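Local coordinates for protein Ufm1-specific protease (Caenorhabditis elegans, PDB 5EJJ) that hydrolyses the peptide bond at the C-terminal glycine of the ubiquitin-like modifier UFM1 and so acts as a deUFMylating thiol protease, at residues A[161-173]-A[197-209]. Numbering follows the deposited sequence.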
ATOM      1  N   ARG A 161     -29.515  -1.844   7.154  1.00 31.81           N
ATOM      2  CA  ARG A 161     -29.979  -2.063   8.506  1.00 33.08           C
ATOM      3  C   ARG A 161     -28.823  -2.360   9.496  1.00 37.33           C
ATOM      4  O   ARG A 161     -29.047  -2.540  10.699  1.00 38.92           O
ATOM      5  CB  ARG A 161     -31.032  -3.179   8.496  1.00 46.97           C
ATOM      6  CG  ARG A 161     -31.929  -3.297   9.765  1.00 74.40           C
ATOM      7  CD  ARG A 161     -32.876  -2.078  10.028  1.00 71.52           C
ATOM      8  NE  ARG A 161     -33.926  -2.395  11.012  1.00 75.80           N
ATOM      9  CZ  ARG A 161     -33.779  -2.337  12.340  1.00 79.09           C
ATOM     10  NH1 ARG A 161     -32.621  -1.963  12.874  1.00 65.18           N
ATOM     11  NH2 ARG A 161     -34.797  -2.657  13.139  1.00 73.97           N
ATOM     12  N   PHE A 162     -27.584  -2.395   9.009  1.00 32.57           N
ATOM     13  CA  PHE A 162     -26.456  -2.612   9.905  1.00 21.53           C
ATOM     14  C   PHE A 162     -26.152  -1.346  10.706  1.00 24.07           C
ATOM     15  O   PHE A 162     -26.493  -0.236  10.306  1.00 24.30           O
ATOM     16  CB  PHE A 162     -25.207  -2.988   9.134  1.00 20.91           C
ATOM     17  CG  PHE A 162     -25.324  -4.248   8.347  1.00 26.91           C
ATOM     18  CD1 PHE A 162     -26.361  -5.133   8.561  1.00 29.85           C
ATOM     19  CD2 PHE A 162     -24.371  -4.559   7.386  1.00 25.82           C
ATOM     20  CE1 PHE A 162     -26.444  -6.302   7.826  1.00 29.38           C
ATOM     21  CE2 PHE A 162     -24.449  -5.727   6.651  1.00 24.45           C
ATOM     22  CZ  PHE A 162     -25.486  -6.592   6.870  1.00 27.63           C
ATOM     23  N   THR A 163     -25.471  -1.526  11.827  1.00 23.78           N
ATOM     24  CA  THR A 163     -25.096  -0.440  12.714  1.00 22.23           C
ATOM     25  C   THR A 163     -23.633  -0.625  13.075  1.00 22.34           C
ATOM     26  O   THR A 163     -23.175  -1.748  13.309  1.00 22.83           O
ATOM     27  CB  THR A 163     -25.938  -0.497  13.989  1.00 25.76           C
ATOM     28  OG1 THR A 163     -27.293  -0.184  13.658  1.00 28.84           O
ATOM     29  CG2 THR A 163     -25.430   0.482  15.057  1.00 23.93           C
ATOM     30  N   TYR A 164     -22.880   0.464  13.088  1.00 21.53           N
ATOM     31  CA  TYR A 164     -21.465   0.352  13.401  1.00 22.26           C
ATOM     32  C   TYR A 164     -21.193   1.172  14.644  1.00 23.51           C
ATOM     33  O   TYR A 164     -21.650   2.313  14.771  1.00 21.99           O
ATOM     34  CB  TYR A 164     -20.581   0.809  12.227  1.00 21.02           C
ATOM     35  CG  TYR A 164     -20.897   0.134  10.903  1.00 17.26           C
ATOM     36  CD1 TYR A 164     -21.897   0.635  10.071  1.00 12.76           C
ATOM     37  CD2 TYR A 164     -20.194  -1.007  10.488  1.00 15.03           C
ATOM     38  CE1 TYR A 164     -22.194   0.029   8.880  1.00 11.28           C
ATOM     39  CE2 TYR A 164     -20.488  -1.627   9.293  1.00 11.84           C
ATOM     40  CZ  TYR A 164     -21.488  -1.097   8.497  1.00 13.01           C
ATOM     41  OH  TYR A 164     -21.779  -1.689   7.301  1.00 14.26           O
ATOM     42  N   LEU A 165     -20.429   0.592  15.554  1.00 22.52           N
ATOM     43  CA  LEU A 165     -20.306   1.159  16.868  1.00 23.68           C
ATOM     44  C   LEU A 165     -18.863   1.145  17.350  1.00 27.03           C
ATOM     45  O   LEU A 165     -18.197   0.113  17.278  1.00 27.77           O
ATOM     46  CB  LEU A 165     -21.172   0.341  17.810  1.00 29.09           C
ATOM     47  CG  LEU A 165     -21.430   1.011  19.146  1.00 37.56           C
ATOM     48  CD1 LEU A 165     -22.591   2.027  18.986  1.00 29.79           C
ATOM     49  CD2 LEU A 165     -21.666  -0.064  20.221  1.00 34.66           C
ATOM     50  N   ASN A 166     -18.375   2.293  17.820  1.00 29.27           N
ATOM     51  CA  ASN A 166     -17.078   2.361  18.494  1.00 31.02           C
ATOM     52  C   ASN A 166     -17.344   2.770  19.926  1.00 38.58           C
ATOM     53  O   ASN A 166     -17.894   3.848  20.173  1.00 40.20           O
ATOM     54  CB  ASN A 166     -16.138   3.379  17.836  1.00 30.67           C
ATOM     55  CG  ASN A 166     -14.796   3.519  18.585  1.00 36.44           C
ATOM     56  OD1 ASN A 166     -14.736   4.099  19.663  1.00 42.54           O
ATOM     57  ND2 ASN A 166     -13.728   2.990  18.007  1.00 29.20           N
ATOM     58  N   ALA A 167     -16.958   1.922  20.875  1.00 40.52           N
ATOM     59  CA  ALA A 167     -17.319   2.155  22.270  1.00 42.00           C
ATOM     60  C   ALA A 167     -16.348   3.081  23.001  1.00 44.35           C
ATOM     61  O   ALA A 167     -16.776   3.919  23.800  1.00 50.65           O
ATOM     62  CB  ALA A 167     -17.477   0.840  23.007  1.00 49.28           C
ATOM     63  N   GLU A 168     -15.055   2.941  22.711  1.00 39.24           N
ATOM     64  CA  GLU A 168     -14.009   3.797  23.280  1.00 40.70           C
ATOM     65  C   GLU A 168     -14.181   5.288  22.955  1.00 38.76           C
ATOM     66  O   GLU A 168     -13.441   6.120  23.448  1.00 46.18           O
ATOM     67  CB  GLU A 168     -12.632   3.331  22.782  1.00 50.67           C
ATOM     68  CG  GLU A 168     -11.418   3.906  23.534  1.00 50.95           C
ATOM     69  CD  GLU A 168     -10.123   3.800  22.732  1.00 65.74           C
ATOM     70  OE1 GLU A 168     -10.182   3.273  21.600  1.00 70.79           O
ATOM     71  OE2 GLU A 168      -9.053   4.241  23.222  1.00 67.62           O
ATOM     72  N   HIS A 169     -15.142   5.633  22.117  1.00 37.94           N
ATOM     73  CA  HIS A 169     -15.347   7.027  21.782  1.00 32.36           C
ATOM     74  C   HIS A 169     -16.819   7.351  21.648  1.00 34.01           C
ATOM     75  O   HIS A 169     -17.179   8.488  21.352  1.00 35.56           O
ATOM     76  CB  HIS A 169     -14.642   7.376  20.481  1.00 35.77           C
ATOM     77  CG  HIS A 169     -13.154   7.252  20.545  1.00 41.40           C
ATOM     78  ND1 HIS A 169     -12.344   8.257  21.026  1.00 45.26           N
ATOM     79  CD2 HIS A 169     -12.324   6.251  20.166  1.00 46.81           C
ATOM     80  CE1 HIS A 169     -11.081   7.877  20.948  1.00 51.52           C
ATOM     81  NE2 HIS A 169     -11.041   6.664  20.426  1.00 47.99           N
ATOM     82  N   GLY A 170     -17.678   6.357  21.847  1.00 32.97           N
ATOM     83  CA  GLY A 170     -19.108   6.612  21.807  1.00 39.10           C
ATOM     84  C   GLY A 170     -19.580   7.084  20.443  1.00 33.21           C
ATOM     85  O   GLY A 170     -20.335   8.054  20.302  1.00 26.39           O
ATOM     86  N   LEU A 171     -19.111   6.368  19.430  1.00 35.12           N
ATOM     87  CA  LEU A 171     -19.412   6.666  18.048  1.00 32.87           C
ATOM     88  C   LEU A 171     -20.395   5.638  17.520  1.00 29.91           C
ATOM     89  O   LEU A 171     -20.226   4.426  17.730  1.00 25.94           O
ATOM     90  CB  LEU A 171     -18.119   6.611  17.241  1.00 32.28           C
ATOM     91  CG  LEU A 171     -17.136   7.695  17.655  1.00 31.79           C
ATOM     92  CD1 LEU A 171     -15.885   7.641  16.811  1.00 29.03           C
ATOM     93  CD2 LEU A 171     -17.855   9.017  17.508  1.00 30.23           C
ATOM     94  N   VAL A 172     -21.421   6.120  16.834  1.00 22.17           N
ATOM     95  CA  VAL A 172     -22.362   5.210  16.223  1.00 23.74           C
ATOM     96  C   VAL A 172     -22.698   5.650  14.792  1.00 24.88           C
ATOM     97  O   VAL A 172     -23.118   6.787  14.554  1.00 26.31           O
ATOM     98  CB  VAL A 172     -23.627   4.980  17.128  1.00 23.40           C
ATOM     99  CG1 VAL A 172     -24.263   6.286  17.524  1.00 33.11           C
ATOM    100  CG2 VAL A 172     -24.658   4.119  16.441  1.00 24.55           C
ATOM    101  N   ILE A 173     -22.466   4.755  13.836  1.00 24.33           N
ATOM    102  CA  ILE A 173     -22.982   4.953  12.483  1.00 26.00           C
ATOM    103  C   ILE A 173     -24.146   3.999  12.228  1.00 23.91           C
ATOM    104  O   ILE A 173     -24.054   2.791  12.475  1.00 22.07           O
ATOM    105  CB  ILE A 173     -21.891   4.788  11.408  1.00 26.12           C
ATOM    106  CG1 ILE A 173     -20.709   5.697  11.719  1.00 22.59           C
ATOM    107  CG2 ILE A 173     -22.441   5.127  10.012  1.00 23.83           C
ATOM    108  CD1 ILE A 173     -19.440   5.202  11.115  1.00 24.15           C
ATOM    109  N   LYS A 197      -3.060   4.642   7.560  1.00 25.89           N
ATOM    110  CA  LYS A 197      -2.679   4.422   8.945  1.00 27.65           C
ATOM    111  C   LYS A 197      -3.529   5.144   9.991  1.00 32.28           C
ATOM    112  O   LYS A 197      -3.390   4.881  11.183  1.00 42.08           O
ATOM    113  CB  LYS A 197      -1.198   4.751   9.158  1.00 37.06           C
ATOM    114  CG  LYS A 197      -0.846   6.227   8.969  1.00 42.96           C
ATOM    115  CD  LYS A 197       0.640   6.503   9.237  1.00 46.08           C
ATOM    116  CE  LYS A 197       0.888   6.873  10.701  1.00 55.87           C
ATOM    117  NZ  LYS A 197       0.405   8.255  11.052  1.00 53.64           N
ATOM    118  N   ASP A 198      -4.400   6.052   9.587  1.00 28.19           N
ATOM    119  CA  ASP A 198      -5.314   6.625  10.576  1.00 32.23           C
ATOM    120  C   ASP A 198      -6.671   5.923  10.506  1.00 31.81           C
ATOM    121  O   ASP A 198      -7.480   6.186   9.611  1.00 29.19           O
ATOM    122  CB  ASP A 198      -5.430   8.144  10.434  1.00 34.20           C
ATOM    123  CG  ASP A 198      -4.076   8.813  10.437  1.00 46.93           C
ATOM    124  OD1 ASP A 198      -3.103   8.131  10.835  1.00 53.00           O
ATOM    125  OD2 ASP A 198      -3.976   9.994  10.028  1.00 46.88           O
ATOM    126  N   VAL A 199      -6.895   5.029  11.469  1.00 30.17           N
ATOM    127  CA  VAL A 199      -7.946   4.031  11.390  1.00 21.91           C
ATOM    128  C   VAL A 199      -8.878   4.109  12.582  1.00 21.44           C
ATOM    129  O   VAL A 199      -8.430   3.915  13.699  1.00 29.98           O
ATOM    130  CB  VAL A 199      -7.328   2.634  11.410  1.00 18.95           C
ATOM    131  CG1 VAL A 199      -8.385   1.594  11.350  1.00 20.93           C
ATOM    132  CG2 VAL A 199      -6.387   2.451  10.253  1.00 22.20           C
ATOM    133  N   ILE A 200     -10.159   4.393  12.349  1.00 17.96           N
ATOM    134  CA  ILE A 200     -11.207   4.274  13.365  1.00 19.38           C
ATOM    135  C   ILE A 200     -11.913   2.902  13.240  1.00 22.53           C
ATOM    136  O   ILE A 200     -12.722   2.693  12.325  1.00 21.24           O
ATOM    137  CB  ILE A 200     -12.281   5.384  13.181  1.00 20.54           C
ATOM    138  CG1 ILE A 200     -11.627   6.741  13.006  1.00 25.58           C
ATOM    139  CG2 ILE A 200     -13.258   5.437  14.339  1.00 18.78           C
ATOM    140  CD1 ILE A 200     -11.619   7.202  11.582  1.00 28.33           C
ATOM    141  N   GLU A 201     -11.619   1.971  14.150  1.00 20.07           N
ATOM    142  CA  GLU A 201     -12.239   0.640  14.128  1.00 18.61           C
ATOM    143  C   GLU A 201     -13.639   0.587  14.753  1.00 20.28           C
ATOM    144  O   GLU A 201     -13.828   1.095  15.845  1.00 22.93           O
ATOM    145  CB  GLU A 201     -11.339  -0.336  14.861  1.00 16.64           C
ATOM    146  CG  GLU A 201     -11.837  -1.760  14.898  1.00 21.49           C
ATOM    147  CD  GLU A 201     -10.695  -2.763  15.139  1.00 32.42           C
ATOM    148  OE1 GLU A 201     -10.901  -3.708  15.940  1.00 33.77           O
ATOM    149  OE2 GLU A 201      -9.599  -2.611  14.521  1.00 34.01           O
ATOM    150  N   PHE A 202     -14.613  -0.030  14.070  1.00 22.88           N
ATOM    151  CA  PHE A 202     -15.974  -0.230  14.623  1.00 22.70           C
ATOM    152  C   PHE A 202     -16.382  -1.696  14.750  1.00 22.54           C
ATOM    153  O   PHE A 202     -15.785  -2.594  14.145  1.00 20.23           O
ATOM    154  CB  PHE A 202     -17.056   0.423  13.778  1.00 17.93           C
ATOM    155  CG  PHE A 202     -16.942   1.902  13.655  1.00 19.71           C
ATOM    156  CD1 PHE A 202     -15.929   2.476  12.897  1.00 20.48           C
ATOM    157  CD2 PHE A 202     -17.901   2.726  14.219  1.00 21.67           C
ATOM    158  CE1 PHE A 202     -15.856   3.851  12.729  1.00 20.87           C
ATOM    159  CE2 PHE A 202     -17.846   4.116  14.069  1.00 19.33           C
ATOM    160  CZ  PHE A 202     -16.822   4.674  13.323  1.00 21.00           C
ATOM    161  N   THR A 203     -17.428  -1.927  15.538  1.00 25.62           N
ATOM    162  CA  THR A 203     -18.029  -3.248  15.623  1.00 24.66           C
ATOM    163  C   THR A 203     -19.308  -3.230  14.809  1.00 23.63           C
ATOM    164  O   THR A 203     -20.153  -2.350  15.000  1.00 25.14           O
ATOM    165  CB  THR A 203     -18.324  -3.641  17.057  1.00 22.65           C
ATOM    166  OG1 THR A 203     -17.093  -3.967  17.710  1.00 24.65           O
ATOM    167  CG2 THR A 203     -19.208  -4.867  17.072  1.00 31.15           C
ATOM    168  N   ALA A 204     -19.444  -4.163  13.870  1.00 21.79           N
ATOM    169  CA  ALA A 204     -20.626  -4.151  13.009  1.00 23.63           C
ATOM    170  C   ALA A 204     -21.707  -5.048  13.600  1.00 28.09           C
ATOM    171  O   ALA A 204     -21.439  -6.178  14.048  1.00 26.44           O
ATOM    172  CB  ALA A 204     -20.292  -4.563  11.584  1.00 22.74           C
ATOM    173  N   MET A 205     -22.927  -4.526  13.615  1.00 23.96           N
ATOM    174  CA  MET A 205     -23.999  -5.158  14.348  1.00 21.09           C
ATOM    175  C   MET A 205     -25.285  -5.163  13.562  1.00 23.19           C
ATOM    176  O   MET A 205     -25.429  -4.448  12.581  1.00 29.22           O
ATOM    177  CB  MET A 205     -24.191  -4.429  15.660  1.00 19.80           C
ATOM    178  CG  MET A 205     -23.002  -4.611  16.537  1.00 22.26           C
ATOM    179  SD  MET A 205     -23.112  -3.731  18.069  1.00 35.50           S
ATOM    180  CE  MET A 205     -23.843  -2.190  17.524  1.00 26.78           C
ATOM    181  N   GLN A 206     -26.238  -5.954  14.014  1.00 25.14           N
ATOM    182  CA  GLN A 206     -27.502  -6.072  13.335  1.00 23.40           C
ATOM    183  C   GLN A 206     -28.603  -6.280  14.378  1.00 29.52           C
ATOM    184  O   GLN A 206     -28.332  -6.771  15.495  1.00 25.57           O
ATOM    185  CB  GLN A 206     -27.397  -7.276  12.438  1.00 19.60           C
ATOM    186  CG  GLN A 206     -28.505  -7.491  11.504  1.00 24.49           C
ATOM    187  CD  GLN A 206     -28.326  -8.788  10.781  1.00 24.92           C
ATOM    188  OE1 GLN A 206     -27.579  -9.668  11.233  1.00 21.55           O
ATOM    189  NE2 GLN A 206     -28.996  -8.923   9.642  1.00 33.93           N
ATOM    190  N   SER A 207     -29.834  -5.907  14.019  1.00 30.16           N
ATOM    191  CA  SER A 207     -31.006  -6.154  14.867  1.00 29.27           C
ATOM    192  C   SER A 207     -31.162  -7.657  15.175  1.00 32.48           C
ATOM    193  O   SER A 207     -30.938  -8.499  14.298  1.00 33.17           O
ATOM    194  CB  SER A 207     -32.258  -5.606  14.173  1.00 38.05           C
ATOM    195  OG  SER A 207     -33.450  -5.926  14.869  1.00 38.82           O
ATOM    196  N   LEU A 208     -31.516  -7.993  16.420  1.00 31.78           N
ATOM    197  CA  LEU A 208     -31.747  -9.393  16.804  1.00 26.04           C
ATOM    198  C   LEU A 208     -33.080  -9.908  16.271  1.00 30.99           C
ATOM    199  O   LEU A 208     -33.344 -11.107  16.276  1.00 38.37           O
ATOM    200  CB  LEU A 208     -31.667  -9.602  18.318  1.00 22.50           C
ATOM    201  CG  LEU A 208     -30.281  -9.730  18.949  1.00 24.87           C
ATOM    202  CD1 LEU A 208     -30.389 -10.067  20.404  1.00 27.42           C
ATOM    203  CD2 LEU A 208     -29.504 -10.800  18.275  1.00 30.02           C
ATOM    204  N   THR A 209     -33.929  -9.007  15.809  1.00 31.82           N
ATOM    205  CA  THR A 209     -35.096  -9.439  15.064  1.00 33.88           C
ATOM    206  C   THR A 209     -34.738  -9.526  13.569  1.00 39.44           C
ATOM    207  O   THR A 209     -35.373  -8.911  12.718  1.00 52.67           O
ATOM    208  CB  THR A 209     -36.318  -8.543  15.365  1.00 32.53           C
ATOM    209  OG1 THR A 209     -36.011  -7.164  15.099  1.00 28.75           O
ATOM    210  CG2 THR A 209     -36.685  -8.684  16.836  1.00 29.98           C
TER
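Beyond the main-chain pair L165 and T203, a side-chain amide continues the bonding: N166 ND2 donates to E201 O at 2.9 Å with an N-H...O angle of 159°, the carbonyl oxygen lying close to the amide plane. With CG anti to the backbone N (chi1 177°), the amide is carried out to that carbonyl. The neighbouring residue F202 has the largest share of the interface, burying 108 Å². One face of its ring takes N166 CB, its edge meets L165 N, and its far end reaches the next strand of the sheet, with F202 CZ 3.5 Å from I173 CD1 and F202 CE2 4.0 Å from L171 CB. Cut back to an alanine, this position would probably leave I173 CD1 and L171 CB without their aromatic partner and open a gap beside Y164 CB.

Regular antiparallel pairing follows, the axes of 163-166 and 203-205 running at 148°. T163 and M205 form one hydrogen-bonded pair, L165 and T203 the other; T163 N lies 3.0 Å from M205 O, and T203 N 2.8 Å from L165 O. Between them, the non-hydrogen-bonded pair Y164 and A204 sets Y164 CD2 3.7 Å from A204 CB, on the face where helix 253-280 touches Y164 and I173. On the reverse face, M205 bends at its thioether so that CE comes 3.7 Å from L165 CB and also meets T163 CG2.

The hairpin 163-173, with a G1 bulge at G170 and L171 opposite N166, is the outer hairpin of a mixed five-stranded sheet in which 199-205 pairs in parallel with 127-139, structural packing away from the catalytic residues. Main-chain bonds set the register, the N166 amide extends the polar pairing by one carbonyl, and F202 supplies apolar cohesion across three strands.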